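Putative alpha-ketoglutarate-dependent taurine dioxygenase (Burkholderia xenovorans, PDB 5HSX) probably acts as an iron(II)- and 2-oxoglutarate-dependent dioxygenase of the TfdA/TauD family, although its substrate is not established. Local coordinates at residues A135-G140 with Y289-V294. Numbering follows the deposited sequence.
Sequences ASILRG and YRTTLV
I137 and R139 pair with T291 and Y289 as antiparallel hydrogen-bonded pairs of two strands whose axes approach to 4.6 Å. R139 N reaches Y289 O at 2.8 Å, nearly in line with that carbonyl, and Y289 N returns a bond to R139 O. I137 and T291 exchange a second such pair of bonds, while L293 N to A135 O, 2.9 Å, closes the ladder. On one face, the R139 guanidinium lies against the Y289 side chain, the two planes 22° apart: NH1 sits 3.5 Å from Y289 CB, and Y289 CD2 lies over one guanidinium face, offset toward its rim. R139 CG stands between its backbone N and carbonyl carbon (chi1 84°), from where the extended chain runs out to Y289; H72 and H69 accept bonds from NH1. Next along this face, T291 OG1 touches I137 CB at 3.5 Å and hydrogen-bonds to S76. The other face brings L138 CD1 to within 3.8 Å of R290 CB, and R290 CD packs on S136 CB before the chain bends at chi3 (40°) and NH1 bonds to V320 O. Strand 263-267 flanks 135-140 and strand 99-101 flanks 287-293 within the major sheet of this cupin-type fold; helix 69-77 packs over I137 and T291, while S136 OG, bonded to N268, makes a weak bond to D125 of the sodium site.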
ATOM      1  N   ALA B 135      -1.818 -20.732  -8.632  1.00 21.67           N
ATOM      2  CA  ALA B 135      -0.775 -20.147  -7.800  1.00 21.69           C
ATOM      3  C   ALA B 135       0.408 -19.770  -8.668  1.00 21.66           C
ATOM      4  O   ALA B 135       0.597 -20.305  -9.766  1.00 24.99           O
ATOM      5  CB  ALA B 135      -0.308 -21.115  -6.704  1.00 23.87           C
ATOM      6  N   SER B 136       1.227 -18.865  -8.145  1.00 19.10           N
ATOM      7  CA  SER B 136       2.497 -18.542  -8.776  1.00 26.37           C
ATOM      8  C   SER B 136       3.577 -18.478  -7.706  1.00 23.99           C
ATOM      9  O   SER B 136       3.306 -18.158  -6.545  1.00 23.43           O
ATOM     10  CB  SER B 136       2.428 -17.211  -9.542  1.00 35.51           C
ATOM     11  OG  SER B 136       1.159 -17.031 -10.159  1.00 42.23           O
ATOM     12  N   ILE B 137       4.808 -18.773  -8.117  1.00 22.17           N
ATOM     13  CA  ILE B 137       5.974 -18.725  -7.246  1.00 23.29           C
ATOM     14  C   ILE B 137       7.013 -17.854  -7.932  1.00 24.12           C
ATOM     15  O   ILE B 137       7.571 -18.241  -8.967  1.00 24.67           O
ATOM     16  CB  ILE B 137       6.533 -20.125  -6.956  1.00 21.32           C
ATOM     17  CG1 ILE B 137       5.469 -20.963  -6.244  1.00 24.88           C
ATOM     18  CG2 ILE B 137       7.824 -20.023  -6.132  1.00 23.95           C
ATOM     19  CD1 ILE B 137       5.731 -22.422  -6.263  1.00 30.16           C
ATOM     20  N   LEU B 138       7.281 -16.684  -7.357  1.00 22.82           N
ATOM     21  CA  LEU B 138       8.142 -15.669  -7.953  1.00 20.59           C
ATOM     22  C   LEU B 138       9.380 -15.503  -7.081  1.00 23.81           C
ATOM     23  O   LEU B 138       9.254 -15.230  -5.884  1.00 23.10           O
ATOM     24  CB  LEU B 138       7.377 -14.349  -8.059  1.00 21.29           C
ATOM     25  CG  LEU B 138       8.081 -13.107  -8.594  1.00 23.91           C
ATOM     26  CD1 LEU B 138       8.509 -13.312 -10.035  1.00 23.50           C
ATOM     27  CD2 LEU B 138       7.123 -11.914  -8.454  1.00 24.29           C
ATOM     28  N   ARG B 139      10.572 -15.657  -7.670  1.00 22.08           N
ATOM     29  CA  ARG B 139      11.815 -15.521  -6.918  1.00 24.83           C
ATOM     30  C   ARG B 139      12.649 -14.354  -7.443  1.00 27.59           C
ATOM     31  O   ARG B 139      12.713 -14.110  -8.653  1.00 25.89           O
ATOM     32  CB  ARG B 139      12.631 -16.832  -6.940  1.00 23.66           C
ATOM     33  CG  ARG B 139      13.542 -17.060  -8.155  1.00 28.23           C
ATOM     34  CD  ARG B 139      14.227 -18.427  -8.064  1.00 28.70           C
ATOM     35  NE  ARG B 139      15.490 -18.458  -8.793  1.00 33.27           N
ATOM     36  CZ  ARG B 139      15.628 -18.862 -10.053  1.00 32.95           C
ATOM     37  NH1 ARG B 139      14.575 -19.286 -10.741  1.00 31.62           N
ATOM     38  NH2 ARG B 139      16.827 -18.841 -10.629  1.00 31.68           N
ATOM     39  N   GLY B 140      13.285 -13.628  -6.525  1.00 25.64           N
ATOM     40  CA  GLY B 140      14.085 -12.468  -6.873  1.00 22.20           C
ATOM     41  C   GLY B 140      15.565 -12.793  -6.895  1.00 27.51           C
ATOM     42  O   GLY B 140      16.129 -13.237  -5.894  1.00 29.73           O
ATOM     43  N   TYR B 289      12.276 -14.484 -11.519  1.00 25.96           N
ATOM     44  CA  TYR B 289      11.803 -15.620 -12.299  1.00 26.63           C
ATOM     45  C   TYR B 289      10.556 -16.173 -11.641  1.00 24.81           C
ATOM     46  O   TYR B 289      10.458 -16.195 -10.410  1.00 24.88           O
ATOM     47  CB  TYR B 289      12.869 -16.716 -12.421  1.00 25.98           C
ATOM     48  CG  TYR B 289      14.090 -16.248 -13.161  1.00 29.18           C
ATOM     49  CD1 TYR B 289      14.124 -16.236 -14.554  1.00 30.39           C
ATOM     50  CD2 TYR B 289      15.205 -15.792 -12.470  1.00 32.39           C
ATOM     51  CE1 TYR B 289      15.255 -15.783 -15.241  1.00 30.88           C
ATOM     52  CE2 TYR B 289      16.330 -15.347 -13.142  1.00 32.15           C
ATOM     53  CZ  TYR B 289      16.348 -15.346 -14.521  1.00 31.17           C
ATOM     54  OH  TYR B 289      17.470 -14.899 -15.173  1.00 33.62           O
ATOM     55  N   ARG B 290       9.600 -16.603 -12.466  1.00 23.41           N
ATOM     56  CA  ARG B 290       8.300 -17.039 -11.987  1.00 22.26           C
ATOM     57  C   ARG B 290       7.975 -18.411 -12.555  1.00 23.64           C
ATOM     58  O   ARG B 290       8.275 -18.709 -13.715  1.00 24.05           O
ATOM     59  CB  ARG B 290       7.180 -16.045 -12.368  1.00 24.80           C
ATOM     60  CG  ARG B 290       5.786 -16.554 -12.006  1.00 27.38           C
ATOM     61  CD  ARG B 290       4.653 -15.550 -12.190  1.00 32.67           C
ATOM     62  NE  ARG B 290       4.764 -14.721 -13.383  1.00 36.38           N
ATOM     63  CZ  ARG B 290       4.443 -15.101 -14.618  1.00 37.60           C
ATOM     64  NH1 ARG B 290       4.005 -16.325 -14.858  1.00 43.08           N
ATOM     65  NH2 ARG B 290       4.571 -14.249 -15.624  1.00 39.47           N
ATOM     66  N   THR B 291       7.385 -19.248 -11.719  1.00 22.61           N
ATOM     67  CA  THR B 291       6.694 -20.448 -12.168  1.00 21.83           C
ATOM     68  C   THR B 291       5.233 -20.297 -11.777  1.00 23.34           C
ATOM     69  O   THR B 291       4.900 -19.543 -10.856  1.00 21.69           O
ATOM     70  CB  THR B 291       7.279 -21.707 -11.528  1.00 24.26           C
ATOM     71  OG1 THR B 291       7.193 -21.589 -10.102  1.00 24.63           O
ATOM     72  CG2 THR B 291       8.743 -21.896 -11.934  1.00 27.12           C
ATOM     73  N   THR B 292       4.339 -20.984 -12.491  1.00 23.10           N
ATOM     74  CA  THR B 292       2.945 -20.959 -12.074  1.00 23.80           C
ATOM     75  C   THR B 292       2.368 -22.363 -12.179  1.00 23.36           C
ATOM     76  O   THR B 292       2.858 -23.211 -12.933  1.00 22.64           O
ATOM     77  CB  THR B 292       2.077 -19.938 -12.862  1.00 31.04           C
ATOM     78  OG1 THR B 292       1.640 -20.486 -14.099  1.00 34.12           O
ATOM     79  CG2 THR B 292       2.841 -18.643 -13.152  1.00 20.40           C
ATOM     80  N   LEU B 293       1.344 -22.604 -11.377  1.00 20.67           N
ATOM     81  CA  LEU B 293       0.749 -23.921 -11.223  1.00 22.56           C
ATOM     82  C   LEU B 293      -0.614 -23.952 -11.899  1.00 26.25           C
ATOM     83  O   LEU B 293      -1.424 -23.037 -11.711  1.00 22.70           O
ATOM     84  CB  LEU B 293       0.628 -24.280  -9.742  1.00 24.20           C
ATOM     85  CG  LEU B 293       1.937 -24.233  -8.942  1.00 27.81           C
ATOM     86  CD1 LEU B 293       1.694 -24.634  -7.490  1.00 28.69           C
ATOM     87  CD2 LEU B 293       2.997 -25.128  -9.573  1.00 26.53           C
ATOM     88  N   VAL B 294      -0.861 -25.020 -12.666  1.00 22.37           N
ATOM     89  CA  VAL B 294      -2.097 -25.167 -13.437  1.00 19.98           C
ATOM     90  C   VAL B 294      -3.298 -25.228 -12.504  1.00 22.36           C
ATOM     91  O   VAL B 294      -3.311 -25.992 -11.532  1.00 24.06           O
ATOM     92  CB  VAL B 294      -2.006 -26.430 -14.314  1.00 23.91           C
ATOM     93  CG1 VAL B 294      -3.315 -26.686 -15.071  1.00 28.61           C
ATOM     94  CG2 VAL B 294      -0.817 -26.328 -15.283  1.00 24.39           C
TER